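Local atomic coordinates of uncharacterized protein (Eubacterium rectale, PDB entry 5COZ), a protein that is of unknown function but contains a domain resembling the regulatory protein YycH and is probably an exported lipoprotein. Residues Y221-S226 with I301-M306; G271-P276 with P319-Y324; K186-V191 with F215-V220; E26-L31 with T55-K60. All coordinates share one frame; numbering follows the deposited sequence.

Contact 1: residues Y221-S226 with I301-M306; sequences YGIPYS and ISLEYM
Tyr305 holds segment 221-226 by both of its backbone polar atoms. Its N donates to Pro224 O over 2.8 Å, and the bond is nearly straight at 170°. The donor is somewhat tilted from the carbonyl plane. Its O accepts from Ser226 N, also at 2.8 Å, but this bond is bent to 132° and the donor stands above the carbonyl plane. Tyr225, between the two bonded residues, adds a CA-H...O contact to the same Tyr305 O at 3.3 Å. This is a single bridge, not an extended ladder.

Ile223 fills the apolar side. Its CB lies 3.6 Å from Tyr305 CD2. Its CG2, anti to the backbone N, settles against the peptide between Glu304 and Tyr305. Its CD1 reaches Leu303 CD2 at 3.9 Å.

Glu304 is buried and carries the main charge. OE2 receives Ser302 OG at 2.7 Å through its anti lone pair. OE1 lies 3.3 Å from Ser226 CA and is also hydrogen-bonded by a residue adjoining the segments. OE2 also forms a salt bridge with Arg227 NH1 and a hydrogen bond with Tyr324 OH. Three other polar ends are met from beyond the two segments: Ser226 OG bonds to Cys228 N, Tyr305 OH to Lys60 O and Ser302 OG to Trp52 NE1.

The contact joins strand 223-224 of the antiparallel sheet to strand 295-311 of the mixed sheet. With a cation and two hydroxyls around OE2, the Glu304 carboxylate is probably ionised despite its burial.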
loop_
_atom_site.group_PDB
_atom_site.type_symbol
_atom_site.label_atom_id
_atom_site.label_comp_id
_atom_site.label_asym_id
_atom_site.label_seq_id
_atom_site.Cartn_x
_atom_site.Cartn_y
_atom_site.Cartn_z
ATOM N N TYR A 221 -0.407 10.059 13.140
ATOM C CA TYR A 221 0.763 10.931 13.375
ATOM C C TYR A 221 1.558 11.140 12.078
ATOM O O TYR A 221 2.790 11.291 12.096
ATOM C CB TYR A 221 1.643 10.416 14.525
ATOM C CG TYR A 221 0.863 10.413 15.819
ATOM C CD1 TYR A 221 0.461 11.605 16.414
ATOM C CD2 TYR A 221 0.481 9.216 16.420
ATOM C CE1 TYR A 221 -0.338 11.609 17.559
ATOM C CE2 TYR A 221 -0.285 9.205 17.582
ATOM C CZ TYR A 221 -0.692 10.401 18.145
ATOM O OH TYR A 221 -1.467 10.388 19.267
ATOM N N GLY A 222 0.832 11.169 10.959
ATOM C CA GLY A 222 1.433 11.423 9.651
ATOM C C GLY A 222 2.204 10.281 9.025
ATOM O O GLY A 222 2.754 10.465 7.945
ATOM N N ILE A 223 2.221 9.113 9.673
ATOM C CA ILE A 223 3.016 7.969 9.233
ATOM C C ILE A 223 2.062 6.847 8.860
ATOM O O ILE A 223 1.182 6.493 9.663
ATOM C CB ILE A 223 4.015 7.576 10.352
ATOM C CG1 ILE A 223 4.993 8.740 10.584
ATOM C CG2 ILE A 223 4.752 6.278 9.962
ATOM C CD1 ILE A 223 5.890 8.557 11.835
ATOM N N PRO A 224 2.219 6.280 7.656
ATOM C CA PRO A 224 1.284 5.233 7.236
ATOM C C PRO A 224 1.532 3.903 7.922
ATOM O O PRO A 224 2.694 3.549 8.196
ATOM C CB PRO A 224 1.539 5.109 5.725
ATOM C CG PRO A 224 3.010 5.428 5.575
ATOM C CD PRO A 224 3.239 6.552 6.623
ATOM N N TYR A 225 0.462 3.126 8.116
ATOM C CA TYR A 225 0.678 1.748 8.534
ATOM C C TYR A 225 1.444 1.033 7.426
ATOM O O TYR A 225 1.380 1.410 6.239
ATOM C CB TYR A 225 -0.638 0.996 8.836
ATOM C CG TYR A 225 -1.610 1.774 9.661
ATOM C CD1 TYR A 225 -1.331 2.094 10.983
ATOM C CD2 TYR A 225 -2.847 2.146 9.140
ATOM C CE1 TYR A 225 -2.229 2.855 11.750
ATOM C CE2 TYR A 225 -3.746 2.891 9.887
ATOM C CZ TYR A 225 -3.411 3.273 11.178
ATOM O OH TYR A 225 -4.336 3.954 11.910
ATOM N N SER A 226 2.164 0.011 7.819
ATOM C CA SER A 226 3.093 -0.704 6.972
ATOM C C SER A 226 2.519 -1.136 5.616
ATOM O O SER A 226 1.408 -1.697 5.540
ATOM C CB SER A 226 3.598 -1.921 7.739
ATOM O OG SER A 226 4.312 -2.816 6.908
ATOM N N ILE A 301 12.941 3.902 0.214
ATOM C CA ILE A 301 13.214 3.878 1.643
ATOM C C ILE A 301 12.033 4.617 2.265
ATOM O O ILE A 301 11.757 5.761 1.875
ATOM C CB ILE A 301 14.568 4.492 2.022
ATOM C CG1 ILE A 301 15.706 3.785 1.287
ATOM C CG2 ILE A 301 14.759 4.469 3.568
ATOM C CD1 ILE A 301 17.089 4.576 1.445
ATOM N N SER A 302 11.342 3.988 3.211
ATOM C CA SER A 302 10.080 4.515 3.709
ATOM C C SER A 302 9.949 4.369 5.203
ATOM O O SER A 302 10.215 3.299 5.745
ATOM C CB SER A 302 8.942 3.740 3.021
ATOM O OG SER A 302 7.651 4.143 3.460
ATOM N N LEU A 303 9.481 5.431 5.872
ATOM C CA LEU A 303 9.178 5.437 7.301
ATOM C C LEU A 303 7.735 4.987 7.462
ATOM O O LEU A 303 6.840 5.625 6.891
ATOM C CB LEU A 303 9.393 6.844 7.894
ATOM C CG LEU A 303 8.937 7.040 9.324
ATOM C CD1 LEU A 303 9.725 6.101 10.286
ATOM C CD2 LEU A 303 9.126 8.534 9.714
ATOM N N GLU A 304 7.514 3.897 8.195
ATOM C CA GLU A 304 6.167 3.349 8.314
ATOM C C GLU A 304 5.895 2.914 9.731
ATOM O O GLU A 304 6.815 2.761 10.525
ATOM C CB GLU A 304 5.967 2.151 7.351
ATOM C CG GLU A 304 6.341 2.522 5.916
ATOM C CD GLU A 304 6.134 1.453 4.867
ATOM O OE1 GLU A 304 5.754 0.321 5.241
ATOM O OE2 GLU A 304 6.456 1.710 3.681
ATOM N N TYR A 305 4.613 2.679 10.050
ATOM C CA TYR A 305 4.239 2.132 11.343
ATOM C C TYR A 305 3.894 0.668 11.173
ATOM O O TYR A 305 2.912 0.326 10.499
ATOM C CB TYR A 305 3.011 2.876 11.901
ATOM C CG TYR A 305 3.308 4.010 12.853
ATOM C CD1 TYR A 305 4.154 3.830 13.946
ATOM C CD2 TYR A 305 2.667 5.235 12.727
ATOM C CE1 TYR A 305 4.349 4.842 14.892
ATOM C CE2 TYR A 305 2.846 6.253 13.672
ATOM C CZ TYR A 305 3.681 6.048 14.756
ATOM O OH TYR A 305 3.834 7.044 15.694
HETATM N N MSE A 306 4.669 -0.199 11.821
HETATM C CA MSE A 306 4.391 -1.629 11.751
HETATM C C MSE A 306 3.546 -2.033 12.952
HETATM O O MSE A 306 3.753 -1.529 14.060
HETATM C CB MSE A 306 5.685 -2.440 11.712
HETATM C CG MSE A 306 5.412 -3.928 11.557
HETATM SE SE MSE A 306 6.990 -4.896 11.004
HETATM C CE MSE A 306 6.919 -4.492 9.140
#

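Contact 2: residues G271-P276 with P319-Y324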
loop_
_atom_site.group_PDB
_atom_site.type_symbol
_atom_site.label_atom_id
_atom_site.label_comp_id
_atom_site.label_asym_id
_atom_site.label_seq_id
_atom_site.Cartn_x
_atom_site.Cartn_y
_atom_site.Cartn_z
ATOM N N GLY A 271 10.490 8.263 21.164
ATOM C CA GLY A 271 11.926 8.382 21.022
ATOM C C GLY A 271 12.270 8.936 19.676
ATOM O O GLY A 271 11.423 9.015 18.778
ATOM N N GLU A 272 13.542 9.251 19.510
ATOM C CA GLU A 272 14.060 9.748 18.258
ATOM C C GLU A 272 14.428 8.577 17.382
ATOM O O GLU A 272 15.081 7.636 17.841
ATOM C CB GLU A 272 15.312 10.587 18.558
ATOM C CG GLU A 272 15.796 11.408 17.390
ATOM C CD GLU A 272 16.776 12.500 17.779
ATOM O OE1 GLU A 272 16.909 12.796 18.990
ATOM O OE2 GLU A 272 17.419 13.060 16.865
ATOM N N ILE A 273 13.998 8.620 16.128
ATOM C CA ILE A 273 14.372 7.581 15.176
ATOM C C ILE A 273 15.681 7.940 14.503
ATOM O O ILE A 273 16.114 9.094 14.536
ATOM C CB ILE A 273 13.260 7.316 14.130
ATOM C CG1 ILE A 273 13.068 8.534 13.170
ATOM C CG2 ILE A 273 11.958 6.887 14.840
ATOM C CD1 ILE A 273 12.177 8.229 11.993
ATOM N N LEU A 274 16.301 6.952 13.888
ATOM C CA LEU A 274 17.511 7.145 13.114
ATOM C C LEU A 274 17.227 7.906 11.847
ATOM O O LEU A 274 16.161 7.734 11.242
ATOM C CB LEU A 274 18.069 5.761 12.726
ATOM C CG LEU A 274 18.701 4.955 13.855
ATOM C CD1 LEU A 274 18.989 3.535 13.397
ATOM C CD2 LEU A 274 19.989 5.639 14.359
ATOM N N HIS A 275 18.212 8.676 11.377
ATOM C CA HIS A 275 18.118 9.286 10.056
ATOM C C HIS A 275 18.224 8.164 9.037
ATOM O O HIS A 275 18.881 7.146 9.300
ATOM C CB HIS A 275 19.247 10.300 9.833
ATOM C CG HIS A 275 19.205 11.490 10.748
ATOM N ND1 HIS A 275 20.223 12.424 10.733
ATOM C CD2 HIS A 275 18.277 11.872 11.656
ATOM C CE1 HIS A 275 19.908 13.330 11.649
ATOM N NE2 HIS A 275 18.733 13.072 12.208
ATOM N N PRO A 276 17.671 8.341 7.836
ATOM C CA PRO A 276 17.707 7.226 6.872
ATOM C C PRO A 276 19.110 6.958 6.324
ATOM O O PRO A 276 19.347 5.873 5.775
ATOM C CB PRO A 276 16.705 7.638 5.788
ATOM C CG PRO A 276 16.609 9.168 5.902
ATOM C CD PRO A 276 16.803 9.455 7.377
ATOM N N PRO A 319 7.480 2.442 14.931
ATOM C CA PRO A 319 8.003 2.891 13.637
ATOM C C PRO A 319 9.114 1.992 13.135
ATOM O O PRO A 319 9.962 1.504 13.916
ATOM C CB PRO A 319 8.556 4.294 13.943
ATOM C CG PRO A 319 8.983 4.208 15.410
ATOM C CD PRO A 319 7.912 3.334 16.035
ATOM N N VAL A 320 9.126 1.822 11.822
ATOM C CA VAL A 320 10.145 1.054 11.124
ATOM C C VAL A 320 10.610 1.841 9.907
ATOM O O VAL A 320 9.850 2.636 9.336
ATOM C CB VAL A 320 9.634 -0.369 10.688
ATOM C CG1 VAL A 320 9.345 -1.229 11.910
ATOM C CG2 VAL A 320 8.412 -0.308 9.757
ATOM N N TRP A 321 11.855 1.585 9.486
ATOM C CA TRP A 321 12.352 1.997 8.181
ATOM C C TRP A 321 12.316 0.777 7.276
ATOM O O TRP A 321 12.888 -0.261 7.641
ATOM C CB TRP A 321 13.783 2.535 8.277
ATOM C CG TRP A 321 13.900 3.918 8.825
ATOM C CD1 TRP A 321 14.439 4.281 10.025
ATOM C CD2 TRP A 321 13.593 5.137 8.135
ATOM N NE1 TRP A 321 14.459 5.658 10.143
ATOM C CE2 TRP A 321 13.971 6.207 8.984
ATOM C CE3 TRP A 321 13.026 5.431 6.882
ATOM C CZ2 TRP A 321 13.813 7.552 8.621
ATOM C CZ3 TRP A 321 12.881 6.770 6.510
ATOM C CH2 TRP A 321 13.263 7.810 7.377
ATOM N N VAL A 322 11.599 0.873 6.147
ATOM C CA VAL A 322 11.489 -0.231 5.199
ATOM C C VAL A 322 12.318 0.121 3.986
ATOM O O VAL A 322 12.207 1.239 3.473
ATOM C CB VAL A 322 10.021 -0.513 4.784
ATOM C CG1 VAL A 322 9.969 -1.789 3.937
ATOM C CG2 VAL A 322 9.133 -0.670 6.022
ATOM N N VAL A 323 13.138 -0.823 3.507
ATOM C CA VAL A 323 13.883 -0.656 2.268
ATOM C C VAL A 323 13.326 -1.650 1.268
ATOM O O VAL A 323 13.388 -2.854 1.477
ATOM C CB VAL A 323 15.415 -0.844 2.441
ATOM C CG1 VAL A 323 16.149 -0.645 1.105
ATOM C CG2 VAL A 323 15.948 0.123 3.491
ATOM N N TYR A 324 12.783 -1.125 0.161
ATOM C CA TYR A 324 12.251 -1.948 -0.915
ATOM C C TYR A 324 13.302 -1.996 -1.993
ATOM O O TYR A 324 13.878 -0.945 -2.332
ATOM C CB TYR A 324 10.946 -1.341 -1.465
ATOM C CG TYR A 324 9.864 -1.201 -0.415
ATOM C CD1 TYR A 324 9.723 -0.019 0.315
ATOM C CD2 TYR A 324 8.904 -2.196 -0.237
ATOM C CE1 TYR A 324 8.678 0.151 1.230
ATOM C CE2 TYR A 324 7.864 -2.040 0.683
ATOM C CZ TYR A 324 7.734 -0.853 1.382
ATOM O OH TYR A 324 6.728 -0.700 2.305
#
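Trp321 points its side chain from strand 314-330 at segment 271-276, and most of the contact forms along its indole. CB leaves the strand toward the partner segment. CG lies anti to the carbonyl carbon (chi1 -77°), which carries the ring across to the loop. CD1, on the five-membered ring, lies near Leu274 O at 4.0 Å. The next atom, NE1, donates to that same oxygen over 2.9 Å. This bond is bent to 134°, and the oxygen is tilted out of the indole plane.

Further along, CE2 and CZ2 also pass Leu274 O, each at 3.5 Å. CZ2 has two apolar neighbours besides. Ile273 CD1 comes to 3.8 Å of it, the two side chains crossing at about a right angle. Pro276 CD is equally close to CZ2. At the far end, CH2 meets Pro276 CB at 3.8 Å, and CZ3 lies near the same carbon. This proline carbon sits over one face of the six-membered ring, 18° off its normal, in a CH-pi contact.

Ile273 also touches Pro319. Its CG2 lies 4.0 Å from Pro319 CG, so the two branches of this isoleucine serve different partners. Leu303 of strand 295-311 and Ile279 of helix 276-288 also touch the indole.

Segment 271-276 leaves strand 262-272 and leads into helix 276-288. Strand 58-66 pairs with both 262-272 and 314-330. This is a strand-to-helix connection, with a tryptophan from the same mixed sheet packed against the start of the helix, in an alpha+beta protein.

Contact 3: residues K186-V191 with F215-V220; sequences KNELYV and FMFPDV
Glu188 and Phe215 form an antiparallel hydrogen-bonded pair, with Glu188 N to Phe215 O at 3.0 Å and Phe215 N to Glu188 O at 2.9 Å. Past this pair the direct ladder gives way to water. One water molecule donates to Lys186 O at 2.7 Å and accepts from Phe217 N at 2.8 Å.

The side chains of Glu188, Tyr190, Phe215 and Phe217 make one cluster. Tyr190 turns its edge to the face of Phe215, with centroids 4.9 Å apart and planes at 55°. Its CE2 stands over the centre of the phenylalanine ring. Tyr190 OH donates to Glu188 OE1 over 2.6 Å, coming from above the carboxylate plane. This bond helps to hold the phenol and the carboxylate in place.

Glu188 has CG anti to the carbonyl carbon (chi1 -66°) and an extended chain beyond it, which carries the carboxylate to the edge of Phe217. Phe217 CZ lies 3.6 Å from Glu188 CD, and the two planes are 79° apart. The same ring brings its edge close to Lys186 O.

Arg227 joins the cluster: its NH2 makes a salt bridge to Glu188 OE2, and it makes a cation-pi contact with Phe217. Asn187 ND2 bonds to Glu169 on helix 165-178. The buried Glu188 carboxylate is thus paired with the Arg227 cation. The Tyr190 hydroxyl and, weakly, the ring edge of Phe217 probably help to stabilise its ionised form.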
loop_
_atom_site.group_PDB
_atom_site.type_symbol
_atom_site.label_atom_id
_atom_site.label_comp_id
_atom_site.label_asym_id
_atom_site.label_seq_id
_atom_site.Cartn_x
_atom_site.Cartn_y
_atom_site.Cartn_z
ATOM N N LYS A 186 0.533 12.243 0.409
ATOM C CA LYS A 186 1.034 11.587 -0.786
ATOM C C LYS A 186 0.241 10.313 -1.078
ATOM O O LYS A 186 0.055 9.456 -0.217
ATOM C CB LYS A 186 2.529 11.252 -0.660
ATOM C CG LYS A 186 3.074 10.483 -1.878
ATOM C CD LYS A 186 4.547 10.195 -1.773
ATOM C CE LYS A 186 5.001 9.349 -2.952
ATOM N NZ LYS A 186 6.512 9.318 -3.029
ATOM N N ASN A 187 -0.227 10.209 -2.316
ATOM C CA ASN A 187 -0.856 8.994 -2.805
ATOM C C ASN A 187 -0.101 8.584 -4.076
ATOM O O ASN A 187 0.767 9.329 -4.570
ATOM C CB ASN A 187 -2.363 9.184 -3.034
ATOM C CG ASN A 187 -2.691 10.409 -3.797
ATOM O OD1 ASN A 187 -2.348 10.510 -4.966
ATOM N ND2 ASN A 187 -3.294 11.399 -3.126
ATOM N N GLU A 188 -0.340 7.373 -4.528
ATOM C CA GLU A 188 0.257 6.848 -5.745
ATOM C C GLU A 188 -0.849 6.677 -6.768
ATOM O O GLU A 188 -1.940 6.218 -6.429
ATOM C CB GLU A 188 0.951 5.498 -5.490
ATOM C CG GLU A 188 2.161 5.638 -4.580
ATOM C CD GLU A 188 2.746 4.317 -4.126
ATOM O OE1 GLU A 188 2.124 3.251 -4.360
ATOM O OE2 GLU A 188 3.829 4.359 -3.493
ATOM N N LEU A 189 -0.565 7.031 -8.005
ATOM C CA LEU A 189 -1.544 6.930 -9.067
ATOM C C LEU A 189 -1.076 5.949 -10.141
ATOM O O LEU A 189 0.008 6.111 -10.721
ATOM C CB LEU A 189 -1.788 8.329 -9.660
ATOM C CG LEU A 189 -2.732 8.366 -10.887
ATOM C CD1 LEU A 189 -4.102 7.747 -10.580
ATOM C CD2 LEU A 189 -2.939 9.783 -11.368
ATOM N N TYR A 190 -1.971 5.013 -10.493
ATOM C CA TYR A 190 -1.741 4.016 -11.536
ATOM C C TYR A 190 -2.735 4.251 -12.650
ATOM O O TYR A 190 -3.919 4.509 -12.398
ATOM C CB TYR A 190 -1.876 2.596 -10.922
ATOM C CG TYR A 190 -0.877 2.408 -9.795
ATOM C CD1 TYR A 190 0.444 2.073 -10.065
ATOM C CD2 TYR A 190 -1.219 2.704 -8.479
ATOM C CE1 TYR A 190 1.404 2.031 -9.058
ATOM C CE2 TYR A 190 -0.274 2.629 -7.451
ATOM C CZ TYR A 190 1.040 2.318 -7.756
ATOM O OH TYR A 190 2.004 2.242 -6.789
ATOM N N VAL A 191 -2.248 4.259 -13.891
ATOM C CA VAL A 191 -3.072 4.521 -15.074
ATOM C C VAL A 191 -3.366 3.211 -15.788
ATOM O O VAL A 191 -2.471 2.591 -16.396
ATOM C CB VAL A 191 -2.388 5.542 -16.006
ATOM C CG1 VAL A 191 -3.283 5.819 -17.225
ATOM C CG2 VAL A 191 -2.080 6.859 -15.264
ATOM N N PHE A 215 -3.731 4.667 -4.841
ATOM C CA PHE A 215 -3.401 4.055 -3.571
ATOM C C PHE A 215 -3.229 5.168 -2.593
ATOM O O PHE A 215 -2.365 6.010 -2.776
ATOM C CB PHE A 215 -2.108 3.202 -3.580
ATOM C CG PHE A 215 -2.141 1.831 -4.193
ATOM C CD1 PHE A 215 -3.211 1.423 -4.995
ATOM C CD2 PHE A 215 -1.106 0.935 -3.965
ATOM C CE1 PHE A 215 -3.200 0.152 -5.611
ATOM C CE2 PHE A 215 -1.119 -0.343 -4.541
ATOM C CZ PHE A 215 -2.161 -0.726 -5.350
HETATM N N MSE A 216 -4.070 5.168 -1.562
HETATM C CA MSE A 216 -3.924 6.107 -0.447
HETATM C C MSE A 216 -3.509 5.313 0.759
HETATM O O MSE A 216 -3.725 4.108 0.817
HETATM C CB MSE A 216 -5.195 6.887 -0.196
HETATM C CG MSE A 216 -5.748 7.396 -1.501
HETATM SE SE MSE A 216 -7.387 8.303 -1.272
HETATM C CE MSE A 216 -6.711 9.808 -1.084
ATOM N N PHE A 217 -2.836 5.974 1.708
ATOM C CA PHE A 217 -2.247 5.251 2.804
ATOM C C PHE A 217 -2.756 5.697 4.166
ATOM O O PHE A 217 -2.334 6.719 4.687
ATOM C CB PHE A 217 -0.711 5.402 2.715
ATOM C CG PHE A 217 -0.182 5.001 1.354
ATOM C CD1 PHE A 217 -0.187 3.668 0.953
ATOM C CD2 PHE A 217 0.197 5.969 0.425
ATOM C CE1 PHE A 217 0.220 3.306 -0.331
ATOM C CE2 PHE A 217 0.616 5.608 -0.864
ATOM C CZ PHE A 217 0.647 4.275 -1.229
ATOM N N PRO A 218 -3.680 4.912 4.751
ATOM C CA PRO A 218 -4.191 5.220 6.109
ATOM C C PRO A 218 -3.026 5.431 7.069
ATOM O O PRO A 218 -2.050 4.661 7.060
ATOM C CB PRO A 218 -4.990 3.974 6.468
ATOM C CG PRO A 218 -5.535 3.532 5.106
ATOM C CD PRO A 218 -4.342 3.713 4.186
ATOM N N ASP A 219 -3.107 6.504 7.875
ATOM C CA ASP A 219 -1.986 6.829 8.718
ATOM C C ASP A 219 -2.403 7.304 10.096
ATOM O O ASP A 219 -3.592 7.467 10.386
ATOM C CB ASP A 219 -1.155 7.936 8.015
ATOM C CG ASP A 219 -1.751 9.328 7.885
ATOM O OD1 ASP A 219 -2.999 9.462 7.939
ATOM O OD2 ASP A 219 -0.967 10.285 7.675
ATOM N N VAL A 220 -1.399 7.525 10.953
ATOM C CA VAL A 220 -1.597 8.081 12.289
ATOM C C VAL A 220 -0.301 8.849 12.579
ATOM O O VAL A 220 0.776 8.395 12.173
ATOM C CB VAL A 220 -1.998 7.000 13.334
ATOM C CG1 VAL A 220 -0.891 5.981 13.582
ATOM C CG2 VAL A 220 -2.462 7.639 14.645
HETATM O O HOH W 1 -2.243 8.616 0.954
#

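Contact 4: residues E26-L31 with T55-K60; sequences EQIGKL and TSYYVK
Tyr57 OH hydrogen-bonds to Glu25 O and also meets Leu31, whose CD1 and CD2 both lie 3.6 Å from that oxygen. Another backbone oxygen meets the ring at its edge: Glu26 O is 3.4 Å from Tyr57 CE2, near the ring plane.

Ile28 covers one face of the ring. Its CB sits 3.8 Å from the Tyr57 ring centroid and 11° off the normal, a centred CH-pi contact. CG1 is anti to the backbone N (chi1 -161°) and runs over the ring to meet CE1 at 3.7 Å. The other branch turns away to the backbone, with Ile28 CG2 3.6 Å from Ser56 N.

Two short turns shape the contact. Residues 28-30 form a 3-10 segment, with Lys30 N bonded to Gln27 O at 3.0 Å. This segment belongs to the loop between helix 16-22 and strand 34-40, and it presents Ile28 to the sheet. On the other side Ser56 makes an ST turn, its OG accepting from Tyr58 N at 3.0 Å. The turn leads into strand 58-66.

His275 meets the Tyr57 ring from the side opposite Ile28, with the two rings inclined by about 30°. Leu31 and Tyr57 both touch Pro276 at helix 276-288, while Ile28 also reaches Leu303 on strand 295-311.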
loop_
_atom_site.group_PDB
_atom_site.type_symbol
_atom_site.label_atom_id
_atom_site.label_comp_id
_atom_site.label_asym_id
_atom_site.label_seq_id
_atom_site.Cartn_x
_atom_site.Cartn_y
_atom_site.Cartn_z
ATOM N N GLU A 26 19.235 17.021 9.675
ATOM C CA GLU A 26 18.784 17.161 11.065
ATOM C C GLU A 26 17.262 17.363 11.129
ATOM O O GLU A 26 16.653 17.011 12.132
ATOM C CB GLU A 26 19.533 18.298 11.805
ATOM C CG GLU A 26 19.252 19.704 11.308
ATOM C CD GLU A 26 19.899 20.822 12.106
ATOM O OE1 GLU A 26 21.137 20.785 12.296
ATOM O OE2 GLU A 26 19.169 21.756 12.510
ATOM N N GLN A 27 16.648 17.909 10.051
ATOM C CA GLN A 27 15.204 18.101 9.948
ATOM C C GLN A 27 14.657 17.129 8.937
ATOM O O GLN A 27 15.107 17.100 7.783
ATOM C CB GLN A 27 14.845 19.538 9.568
ATOM C CG GLN A 27 15.241 20.520 10.668
ATOM C CD GLN A 27 14.865 21.939 10.337
ATOM O OE1 GLN A 27 13.975 22.203 9.522
ATOM N NE2 GLN A 27 15.512 22.879 10.995
ATOM N N ILE A 28 13.698 16.320 9.366
ATOM C CA ILE A 28 13.142 15.267 8.505
ATOM C C ILE A 28 12.532 15.843 7.204
ATOM O O ILE A 28 12.662 15.235 6.140
ATOM C CB ILE A 28 12.138 14.395 9.297
ATOM C CG1 ILE A 28 11.921 13.051 8.598
ATOM C CG2 ILE A 28 10.799 15.125 9.550
ATOM C CD1 ILE A 28 11.137 12.055 9.465
ATOM N N GLY A 29 11.945 17.024 7.305
ATOM C CA GLY A 29 11.326 17.703 6.175
ATOM C C GLY A 29 12.317 18.186 5.137
ATOM O O GLY A 29 11.910 18.520 4.021
ATOM N N LYS A 30 13.629 18.161 5.453
ATOM C CA LYS A 30 14.666 18.591 4.506
ATOM C C LYS A 30 15.338 17.425 3.757
ATOM O O LYS A 30 16.180 17.651 2.883
ATOM C CB LYS A 30 15.710 19.451 5.215
ATOM C CG LYS A 30 15.131 20.837 5.543
ATOM C CD LYS A 30 16.105 21.766 6.282
ATOM C CE LYS A 30 17.397 22.078 5.553
ATOM N NZ LYS A 30 17.173 22.538 4.153
ATOM N N LEU A 31 14.928 16.177 4.057
ATOM C CA LEU A 31 15.463 15.029 3.323
ATOM C C LEU A 31 15.027 15.135 1.891
ATOM O O LEU A 31 13.943 15.662 1.615
ATOM C CB LEU A 31 14.917 13.710 3.921
ATOM C CG LEU A 31 15.394 13.351 5.321
ATOM C CD1 LEU A 31 14.506 12.246 5.897
ATOM C CD2 LEU A 31 16.872 12.885 5.319
ATOM N N THR A 55 6.370 14.980 11.165
ATOM C CA THR A 55 6.780 16.359 11.415
ATOM C C THR A 55 8.156 16.452 12.051
ATOM O O THR A 55 8.716 17.548 12.134
ATOM C CB THR A 55 5.760 17.086 12.295
ATOM O OG1 THR A 55 5.632 16.384 13.524
ATOM C CG2 THR A 55 4.392 17.223 11.629
ATOM N N SER A 56 8.712 15.315 12.495
ATOM C CA SER A 56 10.032 15.300 13.099
ATOM C C SER A 56 10.505 13.880 13.223
ATOM O O SER A 56 9.775 12.945 12.879
ATOM C CB SER A 56 10.023 15.981 14.468
ATOM O OG SER A 56 9.502 15.112 15.451
ATOM N N TYR A 57 11.727 13.716 13.749
ATOM C CA TYR A 57 12.265 12.378 13.995
ATOM C C TYR A 57 11.808 11.819 15.351
ATOM O O TYR A 57 12.157 10.683 15.685
ATOM C CB TYR A 57 13.788 12.392 13.932
ATOM C CG TYR A 57 14.374 12.626 12.556
ATOM C CD1 TYR A 57 14.316 11.641 11.572
ATOM C CD2 TYR A 57 15.047 13.806 12.257
ATOM C CE1 TYR A 57 14.943 11.815 10.331
ATOM C CE2 TYR A 57 15.670 13.996 11.026
ATOM C CZ TYR A 57 15.621 12.994 10.065
ATOM O OH TYR A 57 16.288 13.150 8.868
ATOM N N TYR A 58 11.049 12.594 16.153
ATOM C CA TYR A 58 10.553 12.085 17.430
ATOM C C TYR A 58 9.216 11.427 17.184
ATOM O O TYR A 58 8.251 12.105 16.777
ATOM C CB TYR A 58 10.415 13.226 18.434
ATOM C CG TYR A 58 11.754 13.598 19.016
ATOM C CD1 TYR A 58 12.625 14.441 18.330
ATOM C CD2 TYR A 58 12.178 13.066 20.229
ATOM C CE1 TYR A 58 13.868 14.784 18.864
ATOM C CE2 TYR A 58 13.421 13.399 20.770
ATOM C CZ TYR A 58 14.261 14.254 20.082
ATOM O OH TYR A 58 15.499 14.544 20.602
ATOM N N VAL A 59 9.169 10.098 17.344
ATOM C CA VAL A 59 8.005 9.305 16.952
ATOM C C VAL A 59 7.516 8.471 18.103
ATOM O O VAL A 59 8.318 7.847 18.831
ATOM C CB VAL A 59 8.375 8.398 15.742
ATOM C CG1 VAL A 59 7.213 7.502 15.302
ATOM C CG2 VAL A 59 8.852 9.238 14.564
ATOM N N LYS A 60 6.197 8.457 18.278
ATOM C CA LYS A 60 5.544 7.655 19.294
ATOM C C LYS A 60 5.411 6.206 18.890
ATOM O O LYS A 60 5.189 5.906 17.724
ATOM C CB LYS A 60 4.087 8.130 19.504
ATOM C CG LYS A 60 3.959 9.534 20.039
ATOM C CD LYS A 60 2.463 9.913 19.945
ATOM C CE LYS A 60 2.148 11.207 20.631
ATOM N NZ LYS A 60 2.185 11.037 22.118
#

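Contacts 1, 2 and 4 all reach the mixed sheet. The centres of contacts 1 and 2 are about 9 Å apart, and Glu304 O bonds to Val320 N at 2.8 Å between the neighbouring strands. Contacts 2 and 4, about 10 Å apart at their centres, share the pairing of Ile273 N with Tyr57 O at 2.8 Å. Contact 3 lies in the antiparallel sheet. Contact 1, its centre about 12 Å from that of contact 3, joins it to the others: Tyr225 N is 3.1 Å from Pro218 O. Arg227 serves both contacts 1 and 3. Contacts 3 and 4 do not touch. The sodium ion is bound by Gln208 and Asp210, which come just before strand 211-220, the strand used in contact 3.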